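Local coordinates for phosphate transport system protein phoU (Streptococcus pneumoniae, PDB 2I0M) that probably takes part in regulating phosphate uptake, working as a zinc-binding cytoplasmic homodimer of the PhoU family, at residues 7-12 / 78-83; 15-20 / 132-137; 98-103 / 184-189. All blocks are in the same frame, centred on the assembly; numbering follows the deposited sequence.

Contact 1. Residues 7-12 / 78-83; sequences LELHEL and RFVISI. With ZN (zinc ion), chain C.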
loop_
_atom_site.group_PDB
_atom_site.type_symbol
_atom_site.label_atom_id
_atom_site.label_comp_id
_atom_site.label_asym_id
_atom_site.label_seq_id
_atom_site.Cartn_x
_atom_site.Cartn_y
_atom_site.Cartn_z
ATOM N N LEU A 7 20.995 22.273 6.554
ATOM C CA LEU A 7 21.880 21.190 7.001
ATOM C C LEU A 7 21.094 20.117 7.768
ATOM O O LEU A 7 21.344 18.923 7.613
ATOM C CB LEU A 7 23.037 21.747 7.844
ATOM C CG LEU A 7 24.191 20.832 8.277
ATOM C CD1 LEU A 7 24.791 20.042 7.109
ATOM C CD2 LEU A 7 25.276 21.640 8.987
ATOM N N GLU A 8 20.137 20.562 8.576
ATOM C CA GLU A 8 19.221 19.681 9.306
ATOM C C GLU A 8 18.309 18.842 8.392
ATOM O O GLU A 8 18.108 17.645 8.627
ATOM C CB GLU A 8 18.358 20.517 10.245
ATOM C CG GLU A 8 17.885 19.773 11.472
ATOM C CD GLU A 8 18.961 19.670 12.522
ATOM O OE1 GLU A 8 19.889 18.849 12.342
ATOM O OE2 GLU A 8 18.873 20.413 13.523
ATOM N N LEU A 9 17.756 19.479 7.362
ATOM C CA LEU A 9 16.959 18.781 6.358
ATOM C C LEU A 9 17.803 17.741 5.637
ATOM O O LEU A 9 17.396 16.590 5.489
ATOM C CB LEU A 9 16.362 19.763 5.344
ATOM C CG LEU A 9 15.341 20.770 5.866
ATOM C CD1 LEU A 9 14.586 21.410 4.703
ATOM C CD2 LEU A 9 14.383 20.108 6.832
ATOM N N HIS A 10 18.979 18.167 5.195
ATOM C CA HIS A 10 19.928 17.291 4.532
ATOM C C HIS A 10 20.244 16.070 5.388
ATOM O O HIS A 10 20.289 14.949 4.882
ATOM C CB HIS A 10 21.217 18.043 4.193
ATOM C CG HIS A 10 22.333 17.131 3.815
ATOM N ND1 HIS A 10 22.416 16.545 2.569
ATOM C CD2 HIS A 10 23.356 16.632 4.539
ATOM C CE1 HIS A 10 23.467 15.754 2.532
ATOM N NE2 HIS A 10 24.056 15.794 3.712
ATOM N N GLU A 11 20.461 16.295 6.683
ATOM C CA GLU A 11 20.689 15.202 7.632
ATOM C C GLU A 11 19.469 14.303 7.783
ATOM O O GLU A 11 19.607 13.097 7.894
ATOM C CB GLU A 11 21.163 15.740 8.989
ATOM C CG GLU A 11 22.683 15.889 9.078
ATOM C CD GLU A 11 23.144 16.922 10.107
ATOM O OE1 GLU A 11 24.323 17.352 10.028
ATOM O OE2 GLU A 11 22.345 17.308 10.993
ATOM N N LEU A 12 18.274 14.898 7.766
ATOM C CA LEU A 12 17.024 14.137 7.748
ATOM C C LEU A 12 16.914 13.274 6.490
ATOM O O LEU A 12 16.483 12.125 6.550
ATOM C CB LEU A 12 15.806 15.069 7.846
ATOM C CG LEU A 12 14.462 14.545 8.391
ATOM C CD1 LEU A 12 13.302 15.199 7.645
ATOM C CD2 LEU A 12 14.330 13.037 8.339
ATOM N N ARG A 78 6.952 20.612 1.823
ATOM C CA ARG A 78 6.776 19.481 0.925
ATOM C C ARG A 78 7.837 18.429 1.186
ATOM O O ARG A 78 7.574 17.235 1.060
ATOM C CB ARG A 78 6.834 19.935 -0.541
ATOM C CG ARG A 78 5.826 21.037 -0.872
ATOM C CD ARG A 78 5.255 20.889 -2.272
ATOM N NE ARG A 78 6.262 21.053 -3.319
ATOM C CZ ARG A 78 6.626 22.216 -3.853
ATOM N NH1 ARG A 78 6.089 23.354 -3.433
ATOM N NH2 ARG A 78 7.547 22.240 -4.805
ATOM N N PHE A 79 9.022 18.878 1.574
ATOM C CA PHE A 79 10.136 17.978 1.798
ATOM C C PHE A 79 9.906 17.104 3.015
ATOM O O PHE A 79 9.893 15.903 2.897
ATOM C CB PHE A 79 11.479 18.713 1.913
ATOM C CG PHE A 79 12.620 17.791 2.231
ATOM C CD1 PHE A 79 13.251 17.071 1.216
ATOM C CD2 PHE A 79 13.031 17.597 3.544
ATOM C CE1 PHE A 79 14.289 16.209 1.496
ATOM C CE2 PHE A 79 14.055 16.725 3.835
ATOM C CZ PHE A 79 14.695 16.030 2.811
ATOM N N VAL A 80 9.731 17.723 4.180
ATOM C CA VAL A 80 9.505 16.998 5.431
ATOM C C VAL A 80 8.270 16.062 5.320
ATOM O O VAL A 80 8.297 14.930 5.823
ATOM C CB VAL A 80 9.419 17.981 6.629
ATOM C CG1 VAL A 80 9.000 17.283 7.898
ATOM C CG2 VAL A 80 10.749 18.679 6.836
ATOM N N ILE A 81 7.220 16.526 4.634
ATOM C CA ILE A 81 6.019 15.714 4.388
ATOM C C ILE A 81 6.358 14.494 3.524
ATOM O O ILE A 81 5.813 13.416 3.718
ATOM C CB ILE A 81 4.886 16.548 3.710
ATOM C CG1 ILE A 81 4.329 17.616 4.678
ATOM C CG2 ILE A 81 3.750 15.631 3.201
ATOM C CD1 ILE A 81 3.292 18.584 4.055
ATOM N N SER A 82 7.277 14.672 2.582
ATOM C CA SER A 82 7.711 13.599 1.699
ATOM C C SER A 82 8.513 12.529 2.439
ATOM O O SER A 82 8.392 11.358 2.139
ATOM C CB SER A 82 8.538 14.167 0.541
ATOM O OG SER A 82 7.759 15.052 -0.241
ATOM N N ILE A 83 9.354 12.945 3.380
ATOM C CA ILE A 83 10.133 12.018 4.192
ATOM C C ILE A 83 9.193 11.210 5.110
ATOM O O ILE A 83 9.290 9.985 5.174
ATOM C CB ILE A 83 11.217 12.757 5.009
ATOM C CG1 ILE A 83 12.244 13.459 4.085
ATOM C CG2 ILE A 83 11.852 11.830 6.037
ATOM C CD1 ILE A 83 13.299 12.567 3.378
HETATM ZN ZN ZN C . 25.974 14.947 4.303
#
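L12 and I83 make the tightest apolar contact between helix segments 7-12 and 78-83, and they do so by running past each other in opposite directions. L12 CD2 lies 3.6 Å from I83 CG2, while the other methyl, L12 CD1, reaches both CG1 and CG2 of the same isoleucine. One turn earlier, L9 meets V80 at about a right angle, with L9 CD2 3.9 Å from V80 CG2. The two helices run nearly parallel, at 20°, with their axes 11.0 Å apart; at that spacing side chains do most of the filling.

The aromatic component is F79. With CG anti to the backbone N (chi1 176°), its ring extends toward the other helix, where CE2 comes within 3.7 Å of the carbonyl oxygen L9 O and 4.1 Å of L9 CB. L12 CD1 approaches the same rim atom obliquely, at 4.2 Å from F79 CE2. From within its own helix, I83 CG1 covers one face of the ring, displaced toward the rim, so the phenyl group is packed from both segments.

No polar pair joins the two segments. S82 OG bonds within its own helix, donating to R78 O over a distance that is unusually short as modelled, and this carbonyl also accepts from S82 N on the opposite face of its plane. H10 turns away from the interface and binds a zinc ion through NE2 at 2.2 Å.

Among its neighbours, this buried seam joins helices 5-35 and 74-105 beside helix 39-66, whose C63 touches both L12 and I83. R78 NH2 hydrogen-bonds L207 O of helix 177-209, and I81 packs on E60 of the second subunit.

Contact 2. Residues 15-20 / 132-137; sequences SFLGLG and DLLVAF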
loop_
_atom_site.group_PDB
_atom_site.type_symbol
_atom_site.label_atom_id
_atom_site.label_comp_id
_atom_site.label_asym_id
_atom_site.label_seq_id
_atom_site.Cartn_x
_atom_site.Cartn_y
_atom_site.Cartn_z
ATOM N N SER A 15 19.150 10.150 7.028
ATOM C CA SER A 15 18.455 9.188 7.890
ATOM C C SER A 15 17.510 8.309 7.077
ATOM O O SER A 15 17.491 7.092 7.247
ATOM C CB SER A 15 17.647 9.901 8.983
ATOM O OG SER A 15 18.496 10.497 9.947
ATOM N N PHE A 16 16.737 8.947 6.200
ATOM C CA PHE A 16 15.761 8.287 5.334
ATOM C C PHE A 16 16.407 7.341 4.302
ATOM O O PHE A 16 15.950 6.213 4.124
ATOM C CB PHE A 16 14.870 9.358 4.674
ATOM C CG PHE A 16 14.035 8.840 3.541
ATOM C CD1 PHE A 16 14.447 9.024 2.225
ATOM C CD2 PHE A 16 12.835 8.150 3.792
ATOM C CE1 PHE A 16 13.694 8.535 1.184
ATOM C CE2 PHE A 16 12.078 7.644 2.745
ATOM C CZ PHE A 16 12.491 7.845 1.438
ATOM N N LEU A 17 17.474 7.790 3.640
ATOM C CA LEU A 17 18.254 6.913 2.744
ATOM C C LEU A 17 18.886 5.716 3.471
ATOM O O LEU A 17 18.881 4.591 2.940
ATOM C CB LEU A 17 19.328 7.700 1.965
ATOM C CG LEU A 17 18.802 8.883 1.141
ATOM C CD1 LEU A 17 19.968 9.602 0.506
ATOM C CD2 LEU A 17 17.819 8.453 0.089
ATOM N N GLY A 18 19.412 5.968 4.677
ATOM C CA GLY A 18 19.854 4.906 5.597
ATOM C C GLY A 18 18.771 3.850 5.795
ATOM O O GLY A 18 19.024 2.661 5.621
ATOM N N LEU A 19 17.553 4.286 6.120
ATOM C CA LEU A 19 16.423 3.378 6.237
ATOM C C LEU A 19 16.181 2.614 4.939
ATOM O O LEU A 19 15.958 1.415 4.969
ATOM C CB LEU A 19 15.145 4.135 6.605
ATOM C CG LEU A 19 14.223 3.632 7.723
ATOM C CD1 LEU A 19 12.728 4.062 7.509
ATOM C CD2 LEU A 19 14.361 2.117 8.065
ATOM N N GLY A 20 16.193 3.332 3.812
ATOM C CA GLY A 20 15.973 2.739 2.491
ATOM C C GLY A 20 17.055 1.762 2.072
ATOM O O GLY A 20 16.769 0.748 1.439
ATOM N N ASP A 132 17.862 2.219 -7.730
ATOM C CA ASP A 132 17.697 3.418 -8.563
ATOM C C ASP A 132 17.038 4.570 -7.795
ATOM O O ASP A 132 17.542 5.686 -7.796
ATOM C CB ASP A 132 16.905 3.096 -9.835
ATOM C CG ASP A 132 17.698 2.225 -10.825
ATOM O OD1 ASP A 132 18.920 2.010 -10.656
ATOM O OD2 ASP A 132 17.077 1.743 -11.793
ATOM N N LEU A 133 15.953 4.271 -7.092
ATOM C CA LEU A 133 15.242 5.265 -6.295
ATOM C C LEU A 133 16.155 5.926 -5.266
ATOM O O LEU A 133 16.178 7.142 -5.160
ATOM C CB LEU A 133 14.012 4.652 -5.617
ATOM C CG LEU A 133 13.223 5.562 -4.652
ATOM C CD1 LEU A 133 12.660 6.809 -5.381
ATOM C CD2 LEU A 133 12.108 4.816 -3.945
ATOM N N LEU A 134 16.907 5.125 -4.521
ATOM C CA LEU A 134 17.848 5.650 -3.522
ATOM C C LEU A 134 18.915 6.591 -4.080
ATOM O O LEU A 134 19.261 7.567 -3.427
ATOM C CB LEU A 134 18.479 4.522 -2.688
ATOM C CG LEU A 134 17.443 3.675 -1.937
ATOM C CD1 LEU A 134 18.142 2.737 -0.977
ATOM C CD2 LEU A 134 16.405 4.516 -1.188
ATOM N N VAL A 135 19.431 6.301 -5.271
ATOM C CA VAL A 135 20.346 7.223 -5.969
ATOM C C VAL A 135 19.588 8.470 -6.481
ATOM O O VAL A 135 20.072 9.596 -6.343
ATOM C CB VAL A 135 21.069 6.531 -7.159
ATOM C CG1 VAL A 135 21.941 7.515 -7.932
ATOM C CG2 VAL A 135 21.904 5.338 -6.678
ATOM N N ALA A 136 18.411 8.258 -7.074
ATOM C CA ALA A 136 17.607 9.350 -7.631
ATOM C C ALA A 136 17.045 10.323 -6.580
ATOM O O ALA A 136 16.900 11.502 -6.853
ATOM C CB ALA A 136 16.464 8.788 -8.475
ATOM N N PHE A 137 16.736 9.829 -5.383
ATOM C CA PHE A 137 15.986 10.613 -4.396
ATOM C C PHE A 137 16.654 11.955 -3.989
ATOM O O PHE A 137 15.985 12.986 -4.007
ATOM C CB PHE A 137 15.622 9.744 -3.180
ATOM C CG PHE A 137 14.583 10.342 -2.297
ATOM C CD1 PHE A 137 13.281 9.841 -2.299
ATOM C CD2 PHE A 137 14.894 11.400 -1.430
ATOM C CE1 PHE A 137 12.282 10.406 -1.471
ATOM C CE2 PHE A 137 13.893 11.980 -0.604
ATOM C CZ PHE A 137 12.591 11.471 -0.628
#
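F16 meets F137 where the N-terminal and C-terminal halves of the chain come together, helix 5-35 lying against helix 117-136 in the all-helical PhoU fold. The F16 ring, carried toward the other helix with CG anti to the backbone N (chi1 167°), sends one corner over the centre of the F137 face: F16 CE1 stands 3.5 Å above that plane. With planes at 45° and centroids 4.7 Å apart, the pair is intermediate between parallel and perpendicular; F16 CE1 makes the closest approach, with CD1 and CZ beside it. I83, S86 and L90 of helix 74-105 also pack on F16, while I200 and L204 of helix 177-209 adjoin F137, so the aromatic pair draws together helices from both halves.

L17 comes next. Its CD2 methyl points at the partner segment, 3.9 Å from L134 O and 4.1 Å from F137 CB, passing the phenylalanine at a slant. This is also where the backbones come nearest, the CA atoms of L17 and L134 being 6.4 Å apart.

At G20 the helix presents bare backbone, and L134 fills the place where a side chain would otherwise begin. Its two methyls divide the work: CD2 faces G20 CA at 4.1 Å, while L134 CD1 rests 3.4 Å from both the carbonyl carbon and the oxygen of G20.

Contact 3. Residues 98-103 / 184-189; sequences AGIAKA and LYIIGH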
loop_
_atom_site.group_PDB
_atom_site.type_symbol
_atom_site.label_atom_id
_atom_site.label_comp_id
_atom_site.label_asym_id
_atom_site.label_seq_id
_atom_site.Cartn_x
_atom_site.Cartn_y
_atom_site.Cartn_z
ATOM N N ALA A 98 9.818 -9.345 5.034
ATOM C CA ALA A 98 9.628 -10.300 6.139
ATOM C C ALA A 98 8.573 -11.339 5.783
ATOM O O ALA A 98 8.668 -12.489 6.219
ATOM C CB ALA A 98 9.233 -9.587 7.448
ATOM N N GLY A 99 7.570 -10.923 5.007
ATOM C CA GLY A 99 6.509 -11.808 4.532
ATOM C C GLY A 99 7.037 -12.917 3.643
ATOM O O GLY A 99 6.650 -14.067 3.805
ATOM N N ILE A 100 7.945 -12.568 2.729
ATOM C CA ILE A 100 8.648 -13.537 1.868
ATOM C C ILE A 100 9.502 -14.516 2.692
ATOM O O ILE A 100 9.558 -15.720 2.409
ATOM C CB ILE A 100 9.540 -12.824 0.824
ATOM C CG1 ILE A 100 8.689 -12.069 -0.191
ATOM C CG2 ILE A 100 10.439 -13.824 0.096
ATOM C CD1 ILE A 100 9.480 -11.487 -1.396
ATOM N N ALA A 101 10.159 -13.985 3.714
ATOM C CA ALA A 101 10.915 -14.809 4.636
ATOM C C ALA A 101 10.013 -15.806 5.358
ATOM O O ALA A 101 10.408 -16.948 5.538
ATOM C CB ALA A 101 11.696 -13.938 5.628
ATOM N N LYS A 102 8.804 -15.390 5.745
ATOM C CA LYS A 102 7.831 -16.304 6.368
ATOM C C LYS A 102 7.356 -17.403 5.414
ATOM O O LYS A 102 7.223 -18.555 5.814
ATOM C CB LYS A 102 6.622 -15.554 6.927
ATOM C CG LYS A 102 6.960 -14.479 7.939
ATOM C CD LYS A 102 5.699 -13.891 8.540
ATOM C CE LYS A 102 6.007 -12.656 9.365
ATOM N NZ LYS A 102 4.868 -12.320 10.260
ATOM N N ALA A 103 7.104 -17.044 4.158
ATOM C CA ALA A 103 6.724 -18.025 3.144
ATOM C C ALA A 103 7.833 -19.066 2.898
ATOM O O ALA A 103 7.540 -20.210 2.572
ATOM C CB ALA A 103 6.333 -17.331 1.848
ATOM N N LEU A 184 2.383 -17.948 -4.289
ATOM C CA LEU A 184 1.414 -16.890 -4.553
ATOM C C LEU A 184 1.667 -15.701 -3.628
ATOM O O LEU A 184 1.716 -14.562 -4.097
ATOM C CB LEU A 184 -0.042 -17.381 -4.451
ATOM C CG LEU A 184 -0.575 -18.268 -5.591
ATOM C CD1 LEU A 184 -2.029 -18.676 -5.343
ATOM C CD2 LEU A 184 -0.431 -17.615 -6.973
ATOM N N TYR A 185 1.850 -15.968 -2.331
ATOM C CA TYR A 185 2.152 -14.909 -1.358
ATOM C C TYR A 185 3.424 -14.177 -1.739
ATOM O O TYR A 185 3.436 -12.951 -1.770
ATOM C CB TYR A 185 2.301 -15.456 0.058
ATOM C CG TYR A 185 1.086 -16.172 0.601
ATOM C CD1 TYR A 185 -0.209 -15.807 0.209
ATOM C CD2 TYR A 185 1.227 -17.190 1.543
ATOM C CE1 TYR A 185 -1.316 -16.459 0.719
ATOM C CE2 TYR A 185 0.122 -17.848 2.058
ATOM C CZ TYR A 185 -1.144 -17.477 1.648
ATOM O OH TYR A 185 -2.248 -18.133 2.157
ATOM N N ILE A 186 4.479 -14.937 -2.050
ATOM C CA ILE A 186 5.775 -14.374 -2.396
ATOM C C ILE A 186 5.663 -13.359 -3.529
ATOM O O ILE A 186 6.201 -12.250 -3.433
ATOM C CB ILE A 186 6.814 -15.480 -2.752
ATOM C CG1 ILE A 186 7.275 -16.186 -1.478
ATOM C CG2 ILE A 186 8.005 -14.884 -3.512
ATOM C CD1 ILE A 186 7.824 -17.574 -1.693
ATOM N N ILE A 187 4.968 -13.733 -4.597
ATOM C CA ILE A 187 4.861 -12.835 -5.744
ATOM C C ILE A 187 3.970 -11.633 -5.430
ATOM O O ILE A 187 4.191 -10.554 -5.965
ATOM C CB ILE A 187 4.466 -13.558 -7.074
ATOM C CG1 ILE A 187 3.053 -14.138 -7.017
ATOM C CG2 ILE A 187 5.495 -14.628 -7.400
ATOM C CD1 ILE A 187 2.439 -14.399 -8.385
ATOM N N GLY A 188 3.005 -11.827 -4.527
ATOM C CA GLY A 188 2.188 -10.735 -4.011
ATOM C C GLY A 188 2.994 -9.761 -3.160
ATOM O O GLY A 188 2.738 -8.545 -3.177
ATOM N N HIS A 189 3.964 -10.288 -2.412
ATOM C CA HIS A 189 4.844 -9.456 -1.590
ATOM C C HIS A 189 5.778 -8.598 -2.433
ATOM O O HIS A 189 6.051 -7.452 -2.075
ATOM C CB HIS A 189 5.654 -10.295 -0.606
ATOM C CG HIS A 189 4.861 -10.773 0.569
ATOM N ND1 HIS A 189 4.129 -9.922 1.367
ATOM C CD2 HIS A 189 4.702 -12.013 1.096
ATOM C CE1 HIS A 189 3.532 -10.616 2.321
ATOM N NE2 HIS A 189 3.860 -11.887 2.178
#
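H189 lies flat against the backbone at G99, and its side-chain torsions explain how. CG is placed anti to the carbonyl carbon and beside the backbone N (chi1 -76°), which directs the imidazole across to helix 98-103, and the second torsion (chi2 -53°) turns one face to the glycine. G99 CA sits 3.9 Å from the ring centroid, a CH-pi contact displaced toward the rim, where NE2 is 3.5 Å from G99 CA. The absence of a side chain on G99 is what lets the ring settle so close. H96, one turn back on helix 74-105, also meets the imidazole.

I100 passes H189 in the opposite direction, its CG1 3.5 Å from H189 CB. The isoleucine is extended beyond CG1, and this brings CD1 alongside the partner backbone, 3.9 Å from I186 O.

I186 has CG1 beside its backbone N, and that ethyl branch is the one which meets A103: I186 CG1 is 3.6 Å from A103 CB, and CD1 is only slightly farther. G99 and A103, one turn apart, thus leave room for H189 and I186, and the CA atoms of I100 and I186 approach to 5.2 Å.

With axes 9.0 Å apart and directions 167° apart, the segments form a close antiparallel helix pair. It joins helix 74-105 to helix 177-209, away from the chain's centre, in the elongated helical bundle characteristic of PhoU proteins.

The three contacts are spread along one long helical bundle. Contacts 1 and 2 share helix 5-35, have centres 12 Å apart and touch directly, with I83 packing against both F16 and F137. Contact 3 lies on the other side of the chain's centre, about 32 Å from contact 1 and 23 Å from contact 2 between centres, but uses helix 74-105, as contact 1 does. Along the chain, contact 1 closes before contact 3 opens, whereas contact 2 interlaces with both. Contact 1 therefore joins helices of the N-terminal half, while contacts 2 and 3 tie that half to the C-terminal one at two well-separated levels, consistent with the two halves of the chain forming one continuous bundle.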